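Side-chain contacts in maleylacetate reductase (Agrobacterium tumefaciens, PDB 3HL0), which catalyses the NAD-dependent reduction of maleylacetate to 3-oxoadipate, probably in the breakdown of gamma-resorcylate, as an iron-containing alcohol dehydrogenase family member: residues V116-T119 with S124-T127; T119-S124 with Y223-C228; M174-E179 with T230-V235. One frame throughout, in Å; residues are numbered along the deposited sequence.

Contact 1. Residues V116-T119 with S124-T127; sequences VIPT and SEVT. With NAD (nicotinamide-adenine-dinucleotide), chain D.
P118 and E125 make the tight part of this contact: CG of the proline ring sits 3.4 Å from CD of E125, and the two side chains cross at about a right angle. E125 gets there with CG between its N and carbonyl carbon (chi1 63°) and a bend at chi2 (-89°), which brings CG and CD up to the proline CG. Its OE2 is hydrogen-bonded to the hydroxyl of Y153, on the neighbouring strand 150-153, so one carboxylate oxygen is satisfied while CD rests on P118. The V116 end is slimmer, a single methyl, CG1, meeting CB of E125 at 3.6 Å. V126, by contrast, is partly exposed and does not reach segment 116-119; it packs on W226 and T230 of helix 215-234. The flanking residues turn to the cofactor instead. T119 O accepts from N6A of the adenine at 3.0 Å with an N-H...O angle of 156°, and T127 OG1 donates to the carboxamide oxygen O7N at 2.6 Å. One short run of chain therefore grips both ends of NAD, at the C-terminal edge of a parallel sheet, where Rossmann-like nucleotide-binding domains place their dinucleotide.

Contact 2. Residues T119-S124 with Y223-C228; sequences TTYAGS and YGAWLC. With NAD (nicotinamide-adenine-dinucleotide), chain D.
A225 presses its CB against Y121, 3.7 Å from CA and equally 3.7 Å from CD1 of the tyrosine, so the methyl touches both the backbone and the ring, which it meets obliquely. With CG beside its own backbone N (chi1 -55°), Y121 brings CD1 to the methyl; its hydroxyl is hydrogen-bonded to R218. One water joins the backbones, donating to Y121 O and to A225 O, each at 2.9 Å. G123 follows with phi 86°, a backbone shape that suits a residue without a side chain, and its CA lies 4.3 Å from A225 O. On the cofactor side of the same loop, T120 OG1 donates to the phosphate oxygen O2N of NAD at 2.6 Å and also accepts from A122 N, 3.3 Å away, closing an ST turn. That turn fixes the hydroxyl while its proton goes to the phosphate. Further out, S169 OG bonds Y121 N, and A122 O accepts from H176 NE2, both on helix 163-180. The loop that follows strand 113-118 is thus lodged between the dinucleotide on one flank and helices 163-180 and 215-234 of the C-terminal helical part.

Contact 3. Residues M174-E179 with T230-V235; sequences MAHAAE and TVLGAV
H176 and L232 lie where the two helices come nearest, their CA atoms 5.3 Å apart. The axes of segments 174-179 and 230-234 approach to 8.5 Å and cross at 50°, running broadly in the same direction. Helix 215-234 is about to end here: V235 is the first residue to leave helical angles, and V231 O accepts from both A234 N and V235 N. The main side-chain contact is a CH-pi interaction. L232 CD2 stands over one face of the H176 imidazole, 3.6 Å from the ring centroid and 13° off the normal, with CE1 its nearest ring atom at 3.5 Å. In the leucine CG is anti to N (chi1 174°) and CD2 extends the chain anti to CA, which puts that methyl over the ring, while CB rests on H176 CG at 3.9 Å. Such crossing helices build the all-helical C-terminal half of the iron-containing alcohol dehydrogenase fold, and L232 also lines the NAD pocket. Both imidazole nitrogens are engaged, ND1 with NE2 of H241 and NE2 with the loop carbonyl of contact 2, so two bonds fix the rotation of the ring whose face the leucine covers. The preceding residue, V231, packs its CG2 on backbone, 3.9 Å from H176 O and 4.0 Å from A177 CA. Beyond H176, E179 turns its carboxylate to H241 ND1, the hydroxyl of Y182 and the backbone nitrogens of S238 and H240.

Overall arrangement
Contacts 1 and 2 begin on the same run of chain, sharing T119, just past strand 113-118, and S124, further along the loop, with centres about 7 Å apart. Contact 1 joins the end of that strand of the parallel sheet to the following loop; contact 2 carries the loop across to helix 215-234. That helix also serves contact 3, about 10 Å from contact 2 by centres and 14 Å from contact 1, with helix 163-180 as its partner. Along the chain contact 1 closes first, whereas the segments of contacts 2 and 3 alternate. Through T127, which packs on L232, the first and third also touch, so the three tie sheet and helical parts around one NAD.

Contact 1. Residues V116-T119 with S124-T127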
loop_
_atom_site.group_PDB
_atom_site.type_symbol
_atom_site.label_atom_id
_atom_site.label_comp_id
_atom_site.label_asym_id
_atom_site.label_seq_id
_atom_site.Cartn_x
_atom_site.Cartn_y
_atom_site.Cartn_z
ATOM N N VAL A 116 -16.399 -10.244 -11.286
ATOM C CA VAL A 116 -15.318 -9.915 -10.347
ATOM C C VAL A 116 -14.510 -11.156 -10.115
ATOM O O VAL A 116 -15.075 -12.253 -9.931
ATOM C CB VAL A 116 -15.891 -9.395 -9.002
ATOM C CG1 VAL A 116 -14.715 -8.991 -8.050
ATOM C CG2 VAL A 116 -16.782 -8.209 -9.260
ATOM N N ILE A 117 -13.184 -11.004 -10.173
ATOM C CA ILE A 117 -12.235 -12.096 -9.926
ATOM C C ILE A 117 -11.401 -11.657 -8.691
ATOM O O ILE A 117 -10.349 -10.980 -8.824
ATOM C CB ILE A 117 -11.330 -12.353 -11.159
ATOM C CG1 ILE A 117 -12.182 -12.613 -12.403
ATOM C CG2 ILE A 117 -10.415 -13.596 -10.868
ATOM C CD1 ILE A 117 -11.300 -12.680 -13.666
ATOM N N PRO A 118 -11.894 -11.982 -7.469
ATOM C CA PRO A 118 -11.281 -11.426 -6.244
ATOM C C PRO A 118 -9.952 -12.095 -5.960
ATOM O O PRO A 118 -9.835 -13.299 -6.109
ATOM C CB PRO A 118 -12.290 -11.741 -5.126
ATOM C CG PRO A 118 -13.559 -12.188 -5.813
ATOM C CD PRO A 118 -13.157 -12.709 -7.207
ATOM N N THR A 119 -8.976 -11.319 -5.474
ATOM C CA THR A 119 -7.659 -11.893 -5.189
ATOM C C THR A 119 -7.225 -11.577 -3.758
ATOM O O THR A 119 -6.076 -11.807 -3.405
ATOM C CB THR A 119 -6.600 -11.410 -6.203
ATOM O OG1 THR A 119 -6.471 -9.969 -6.116
ATOM C CG2 THR A 119 -7.012 -11.791 -7.677
ATOM N N SER A 124 -15.755 -7.587 -0.959
ATOM C CA SER A 124 -16.589 -6.549 -1.660
ATOM C C SER A 124 -17.367 -7.133 -2.827
ATOM O O SER A 124 -18.451 -6.612 -3.197
ATOM C CB SER A 124 -15.653 -5.486 -2.213
ATOM O OG SER A 124 -16.390 -4.387 -2.761
ATOM N N GLU A 125 -16.814 -8.183 -3.436
ATOM C CA GLU A 125 -17.420 -8.827 -4.622
ATOM C C GLU A 125 -18.875 -9.306 -4.436
ATOM O O GLU A 125 -19.593 -9.510 -5.446
ATOM C CB GLU A 125 -16.551 -9.962 -5.130
ATOM C CG GLU A 125 -16.411 -11.085 -4.100
ATOM C CD GLU A 125 -15.230 -10.920 -3.121
ATOM O OE1 GLU A 125 -14.645 -9.821 -2.978
ATOM O OE2 GLU A 125 -14.898 -11.937 -2.473
ATOM N N VAL A 126 -19.289 -9.516 -3.176
ATOM C CA VAL A 126 -20.674 -9.942 -2.896
ATOM C C VAL A 126 -21.414 -8.977 -1.976
ATOM O O VAL A 126 -22.346 -9.357 -1.238
ATOM C CB VAL A 126 -20.762 -11.398 -2.332
ATOM C CG1 VAL A 126 -20.465 -12.439 -3.449
ATOM C CG2 VAL A 126 -19.812 -11.548 -1.143
ATOM N N THR A 127 -21.043 -7.701 -2.061
ATOM C CA THR A 127 -21.806 -6.689 -1.347
ATOM C C THR A 127 -22.311 -5.602 -2.291
ATOM O O THR A 127 -21.714 -5.350 -3.354
ATOM C CB THR A 127 -20.996 -5.959 -0.219
ATOM O OG1 THR A 127 -20.267 -4.864 -0.799
ATOM C CG2 THR A 127 -20.106 -6.893 0.550
HETATM P PA NAD D . -6.546 -3.554 -2.056
HETATM O O1A NAD D . -7.560 -3.938 -3.077
HETATM O O2A NAD D . -6.401 -2.119 -1.723
HETATM O O5B NAD D . -5.173 -4.281 -2.416
HETATM C C5B NAD D . -3.977 -3.853 -1.756
HETATM C C4B NAD D . -2.811 -4.154 -2.686
HETATM O O4B NAD D . -2.656 -5.569 -2.789
HETATM C C3B NAD D . -3.042 -3.598 -4.103
HETATM O O3B NAD D . -1.860 -2.969 -4.631
HETATM C C2B NAD D . -3.390 -4.851 -4.874
HETATM O O2B NAD D . -3.060 -4.771 -6.246
HETATM C C1B NAD D . -2.568 -5.933 -4.159
HETATM N N9A NAD D . -3.118 -7.299 -4.333
HETATM C C8A NAD D . -4.419 -7.708 -4.114
HETATM N N7A NAD D . -4.511 -9.032 -4.378
HETATM C C5A NAD D . -3.287 -9.492 -4.784
HETATM C C6A NAD D . -2.834 -10.749 -5.181
HETATM N N6A NAD D . -3.516 -11.904 -4.969
HETATM N N1A NAD D . -1.490 -10.836 -5.549
HETATM C C2A NAD D . -0.658 -9.740 -5.493
HETATM N N3A NAD D . -1.096 -8.504 -5.093
HETATM C C4A NAD D . -2.412 -8.394 -4.744
HETATM O O3 NAD D . -6.886 -4.237 -0.611
HETATM P PN NAD D . -8.279 -4.817 -0.013
HETATM O O1N NAD D . -8.043 -4.899 1.458
HETATM O O2N NAD D . -8.574 -6.020 -0.788
HETATM O O5D NAD D . -9.381 -3.689 -0.286
HETATM C C5D NAD D . -9.476 -2.512 0.511
HETATM C C4D NAD D . -10.485 -1.590 -0.175
HETATM O O4D NAD D . -11.693 -2.314 -0.359
HETATM C C3D NAD D . -10.820 -0.416 0.736
HETATM O O3D NAD D . -11.098 0.718 -0.101
HETATM C C2D NAD D . -12.071 -0.886 1.441
HETATM O O2D NAD D . -12.890 0.163 1.959
HETATM C C1D NAD D . -12.753 -1.667 0.334
HETATM N N1N NAD D . -13.702 -2.661 0.817
HETATM C C2N NAD D . -14.996 -2.514 0.415
HETATM C C3N NAD D . -15.935 -3.428 0.844
HETATM C C7N NAD D . -17.291 -3.192 0.318
HETATM O O7N NAD D . -18.185 -4.131 0.665
HETATM N N7N NAD D . -17.586 -2.109 -0.441
HETATM C C4N NAD D . -15.596 -4.561 1.664
HETATM C C5N NAD D . -14.265 -4.687 2.067
HETATM C C6N NAD D . -13.331 -3.725 1.642
#

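Contact 2. Residues T119-S124 with Y223-C228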
loop_
_atom_site.group_PDB
_atom_site.type_symbol
_atom_site.label_atom_id
_atom_site.label_comp_id
_atom_site.label_asym_id
_atom_site.label_seq_id
_atom_site.Cartn_x
_atom_site.Cartn_y
_atom_site.Cartn_z
ATOM N N THR A 119 -8.976 -11.319 -5.474
ATOM C CA THR A 119 -7.659 -11.893 -5.189
ATOM C C THR A 119 -7.225 -11.577 -3.758
ATOM O O THR A 119 -6.076 -11.807 -3.405
ATOM C CB THR A 119 -6.600 -11.410 -6.203
ATOM O OG1 THR A 119 -6.471 -9.969 -6.116
ATOM C CG2 THR A 119 -7.012 -11.791 -7.677
ATOM N N THR A 120 -8.128 -10.999 -2.963
ATOM C CA THR A 120 -7.886 -10.843 -1.509
ATOM C C THR A 120 -9.084 -11.392 -0.772
ATOM O O THR A 120 -9.940 -12.077 -1.366
ATOM C CB THR A 120 -7.648 -9.374 -1.054
ATOM O OG1 THR A 120 -8.881 -8.633 -1.104
ATOM C CG2 THR A 120 -6.576 -8.675 -1.921
ATOM N N TYR A 121 -9.168 -11.106 0.530
ATOM C CA TYR A 121 -10.245 -11.616 1.363
ATOM C C TYR A 121 -11.252 -10.544 1.761
ATOM O O TYR A 121 -12.079 -10.747 2.632
ATOM C CB TYR A 121 -9.651 -12.301 2.606
ATOM C CG TYR A 121 -8.638 -13.403 2.228
ATOM C CD1 TYR A 121 -8.921 -14.330 1.203
ATOM C CD2 TYR A 121 -7.394 -13.486 2.879
ATOM C CE1 TYR A 121 -8.001 -15.308 0.848
ATOM C CE2 TYR A 121 -6.458 -14.450 2.531
ATOM C CZ TYR A 121 -6.774 -15.368 1.512
ATOM O OH TYR A 121 -5.829 -16.308 1.197
ATOM N N ALA A 122 -11.196 -9.404 1.098
ATOM C CA ALA A 122 -12.054 -8.244 1.469
ATOM C C ALA A 122 -13.554 -8.528 1.362
ATOM O O ALA A 122 -14.339 -7.998 2.160
ATOM C CB ALA A 122 -11.698 -7.009 0.561
ATOM N N GLY A 123 -13.954 -9.311 0.344
ATOM C CA GLY A 123 -15.376 -9.687 0.260
ATOM C C GLY A 123 -16.299 -8.706 -0.452
ATOM O O GLY A 123 -17.497 -8.965 -0.530
ATOM N N SER A 124 -15.755 -7.587 -0.959
ATOM C CA SER A 124 -16.589 -6.549 -1.660
ATOM C C SER A 124 -17.367 -7.133 -2.827
ATOM O O SER A 124 -18.451 -6.612 -3.197
ATOM C CB SER A 124 -15.653 -5.486 -2.213
ATOM O OG SER A 124 -16.390 -4.387 -2.761
ATOM N N TYR A 223 -12.803 -19.514 0.269
ATOM C CA TYR A 223 -14.153 -19.942 0.596
ATOM C C TYR A 223 -14.644 -19.184 1.841
ATOM O O TYR A 223 -15.778 -18.680 1.842
ATOM C CB TYR A 223 -14.097 -21.427 0.865
ATOM C CG TYR A 223 -15.251 -22.036 1.632
ATOM C CD1 TYR A 223 -16.503 -22.177 1.022
ATOM C CD2 TYR A 223 -15.073 -22.472 2.935
ATOM C CE1 TYR A 223 -17.571 -22.758 1.741
ATOM C CE2 TYR A 223 -16.111 -23.067 3.659
ATOM C CZ TYR A 223 -17.354 -23.203 3.028
ATOM O OH TYR A 223 -18.378 -23.804 3.711
ATOM N N GLY A 224 -13.810 -19.094 2.875
ATOM C CA GLY A 224 -14.211 -18.350 4.077
ATOM C C GLY A 224 -14.487 -16.897 3.713
ATOM O O GLY A 224 -15.470 -16.302 4.202
ATOM N N ALA A 225 -13.637 -16.295 2.884
ATOM C CA ALA A 225 -13.815 -14.892 2.500
ATOM C C ALA A 225 -15.132 -14.626 1.781
ATOM O O ALA A 225 -15.826 -13.618 1.991
ATOM C CB ALA A 225 -12.594 -14.423 1.648
ATOM N N TRP A 226 -15.517 -15.584 0.946
ATOM C CA TRP A 226 -16.814 -15.519 0.275
ATOM C C TRP A 226 -17.976 -15.517 1.256
ATOM O O TRP A 226 -18.870 -14.656 1.154
ATOM C CB TRP A 226 -16.912 -16.700 -0.706
ATOM C CG TRP A 226 -18.298 -16.922 -1.235
ATOM C CD1 TRP A 226 -19.127 -16.004 -1.815
ATOM C CD2 TRP A 226 -18.991 -18.181 -1.240
ATOM N NE1 TRP A 226 -20.329 -16.644 -2.195
ATOM C CE2 TRP A 226 -20.240 -17.966 -1.854
ATOM C CE3 TRP A 226 -18.656 -19.463 -0.799
ATOM C CZ2 TRP A 226 -21.158 -19.020 -2.035
ATOM C CZ3 TRP A 226 -19.574 -20.503 -0.960
ATOM C CH2 TRP A 226 -20.804 -20.260 -1.560
ATOM N N LEU A 227 -17.955 -16.431 2.223
ATOM C CA LEU A 227 -19.052 -16.455 3.204
ATOM C C LEU A 227 -19.048 -15.183 4.038
ATOM O O LEU A 227 -20.103 -14.636 4.346
ATOM C CB LEU A 227 -18.902 -17.688 4.110
ATOM C CG LEU A 227 -19.071 -19.007 3.344
ATOM C CD1 LEU A 227 -18.866 -20.139 4.326
ATOM C CD2 LEU A 227 -20.449 -19.100 2.719
ATOM N N CYS A 228 -17.852 -14.711 4.431
ATOM C CA CYS A 228 -17.785 -13.492 5.239
ATOM C C CYS A 228 -18.281 -12.276 4.459
ATOM O O CYS A 228 -18.999 -11.433 5.001
ATOM C CB CYS A 228 -16.316 -13.266 5.682
ATOM S SG CYS A 228 -15.743 -14.467 6.931
HETATM P PA NAD D . -6.546 -3.554 -2.056
HETATM O O1A NAD D . -7.560 -3.938 -3.077
HETATM O O2A NAD D . -6.401 -2.119 -1.723
HETATM O O5B NAD D . -5.173 -4.281 -2.416
HETATM C C5B NAD D . -3.977 -3.853 -1.756
HETATM C C4B NAD D . -2.811 -4.154 -2.686
HETATM O O4B NAD D . -2.656 -5.569 -2.789
HETATM C C3B NAD D . -3.042 -3.598 -4.103
HETATM O O3B NAD D . -1.860 -2.969 -4.631
HETATM C C2B NAD D . -3.390 -4.851 -4.874
HETATM O O2B NAD D . -3.060 -4.771 -6.246
HETATM C C1B NAD D . -2.568 -5.933 -4.159
HETATM N N9A NAD D . -3.118 -7.299 -4.333
HETATM C C8A NAD D . -4.419 -7.708 -4.114
HETATM N N7A NAD D . -4.511 -9.032 -4.378
HETATM C C5A NAD D . -3.287 -9.492 -4.784
HETATM C C6A NAD D . -2.834 -10.749 -5.181
HETATM N N6A NAD D . -3.516 -11.904 -4.969
HETATM N N1A NAD D . -1.490 -10.836 -5.549
HETATM C C2A NAD D . -0.658 -9.740 -5.493
HETATM N N3A NAD D . -1.096 -8.504 -5.093
HETATM C C4A NAD D . -2.412 -8.394 -4.744
HETATM O O3 NAD D . -6.886 -4.237 -0.611
HETATM P PN NAD D . -8.279 -4.817 -0.013
HETATM O O1N NAD D . -8.043 -4.899 1.458
HETATM O O2N NAD D . -8.574 -6.020 -0.788
HETATM O O5D NAD D . -9.381 -3.689 -0.286
HETATM C C5D NAD D . -9.476 -2.512 0.511
HETATM C C4D NAD D . -10.485 -1.590 -0.175
HETATM O O4D NAD D . -11.693 -2.314 -0.359
HETATM C C3D NAD D . -10.820 -0.416 0.736
HETATM O O3D NAD D . -11.098 0.718 -0.101
HETATM C C2D NAD D . -12.071 -0.886 1.441
HETATM O O2D NAD D . -12.890 0.163 1.959
HETATM C C1D NAD D . -12.753 -1.667 0.334
HETATM N N1N NAD D . -13.702 -2.661 0.817
HETATM C C2N NAD D . -14.996 -2.514 0.415
HETATM C C3N NAD D . -15.935 -3.428 0.844
HETATM C C7N NAD D . -17.291 -3.192 0.318
HETATM O O7N NAD D . -18.185 -4.131 0.665
HETATM N N7N NAD D . -17.586 -2.109 -0.441
HETATM C C4N NAD D . -15.596 -4.561 1.664
HETATM C C5N NAD D . -14.265 -4.687 2.067
HETATM C C6N NAD D . -13.331 -3.725 1.642
HETATM O O HOH W 1 -14.854 -11.174 3.233
#

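Contact 3. Residues M174-E179 with T230-V235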
loop_
_atom_site.group_PDB
_atom_site.type_symbol
_atom_site.label_atom_id
_atom_site.label_comp_id
_atom_site.label_asym_id
_atom_site.label_seq_id
_atom_site.Cartn_x
_atom_site.Cartn_y
_atom_site.Cartn_z
HETATM N N MSE A 174 -12.972 -11.860 8.664
HETATM C CA MSE A 174 -13.505 -12.370 9.945
HETATM C C MSE A 174 -14.342 -11.294 10.647
HETATM O O MSE A 174 -15.351 -11.604 11.302
HETATM C CB MSE A 174 -12.397 -12.845 10.875
HETATM C CG MSE A 174 -11.763 -14.083 10.309
HETATM SE SE MSE A 174 -10.252 -14.701 11.335
HETATM C CE MSE A 174 -11.081 -14.969 12.976
ATOM N N ALA A 175 -13.941 -10.023 10.512
ATOM C CA ALA A 175 -14.724 -8.961 11.131
ATOM C C ALA A 175 -16.170 -8.890 10.620
ATOM O O ALA A 175 -17.084 -8.633 11.389
ATOM C CB ALA A 175 -14.008 -7.593 10.923
ATOM N N HIS A 176 -16.359 -9.106 9.302
ATOM C CA HIS A 176 -17.721 -9.090 8.703
ATOM C C HIS A 176 -18.543 -10.185 9.391
ATOM O O HIS A 176 -19.694 -9.925 9.786
ATOM C CB HIS A 176 -17.672 -9.402 7.205
ATOM C CG HIS A 176 -16.712 -8.589 6.384
ATOM N ND1 HIS A 176 -16.383 -7.271 6.633
ATOM C CD2 HIS A 176 -16.045 -8.942 5.250
ATOM C CE1 HIS A 176 -15.523 -6.856 5.711
ATOM N NE2 HIS A 176 -15.338 -7.846 4.837
ATOM N N ALA A 177 -17.954 -11.378 9.534
ATOM C CA ALA A 177 -18.702 -12.515 10.143
ATOM C C ALA A 177 -18.995 -12.299 11.605
ATOM O O ALA A 177 -20.099 -12.570 12.083
ATOM C CB ALA A 177 -17.933 -13.802 9.953
ATOM N N ALA A 178 -18.009 -11.766 12.341
ATOM C CA ALA A 178 -18.171 -11.576 13.758
ATOM C C ALA A 178 -19.332 -10.603 14.030
ATOM O O ALA A 178 -20.207 -10.865 14.873
ATOM C CB ALA A 178 -16.860 -11.057 14.365
ATOM N N GLU A 179 -19.368 -9.485 13.297
ATOM C CA GLU A 179 -20.458 -8.518 13.521
ATOM C C GLU A 179 -21.809 -9.047 13.015
ATOM O O GLU A 179 -22.848 -8.678 13.554
ATOM C CB GLU A 179 -20.158 -7.134 12.913
ATOM C CG GLU A 179 -19.013 -6.425 13.622
ATOM C CD GLU A 179 -19.294 -4.914 13.790
ATOM O OE1 GLU A 179 -19.375 -4.172 12.796
ATOM O OE2 GLU A 179 -19.500 -4.512 14.939
ATOM N N THR A 230 -20.453 -12.353 2.068
ATOM C CA THR A 230 -21.882 -12.533 1.809
ATOM C C THR A 230 -22.659 -11.955 2.985
ATOM O O THR A 230 -23.648 -11.246 2.784
ATOM C CB THR A 230 -22.225 -13.988 1.559
ATOM O OG1 THR A 230 -21.510 -14.433 0.385
ATOM C CG2 THR A 230 -23.736 -14.164 1.324
ATOM N N VAL A 231 -22.191 -12.210 4.196
ATOM C CA VAL A 231 -22.957 -11.662 5.323
ATOM C C VAL A 231 -22.753 -10.163 5.509
ATOM O O VAL A 231 -23.700 -9.476 5.914
ATOM C CB VAL A 231 -22.755 -12.464 6.627
ATOM C CG1 VAL A 231 -23.108 -13.939 6.376
ATOM C CG2 VAL A 231 -21.292 -12.340 7.159
ATOM N N LEU A 232 -21.583 -9.641 5.129
ATOM C CA LEU A 232 -21.403 -8.160 5.030
ATOM C C LEU A 232 -22.451 -7.573 4.084
ATOM O O LEU A 232 -22.987 -6.452 4.318
ATOM C CB LEU A 232 -20.002 -7.818 4.504
ATOM C CG LEU A 232 -19.764 -6.327 4.236
ATOM C CD1 LEU A 232 -19.948 -5.444 5.493
ATOM C CD2 LEU A 232 -18.333 -6.137 3.676
ATOM N N GLY A 233 -22.732 -8.310 3.004
ATOM C CA GLY A 233 -23.721 -7.877 2.026
ATOM C C GLY A 233 -25.140 -7.902 2.539
ATOM O O GLY A 233 -25.923 -7.053 2.112
ATOM N N ALA A 234 -25.439 -8.794 3.494
ATOM C CA ALA A 234 -26.826 -9.206 3.850
ATOM C C ALA A 234 -27.373 -8.480 5.075
ATOM O O ALA A 234 -28.561 -8.127 5.119
ATOM C CB ALA A 234 -26.880 -10.674 4.135
ATOM N N VAL A 235 -26.542 -8.327 6.111
ATOM C CA VAL A 235 -27.045 -7.810 7.381
ATOM C C VAL A 235 -26.254 -6.569 7.822
ATOM O O VAL A 235 -25.211 -6.236 7.226
ATOM C CB VAL A 235 -27.099 -8.912 8.489
ATOM C CG1 VAL A 235 -27.962 -10.098 7.984
ATOM C CG2 VAL A 235 -25.671 -9.444 8.856
#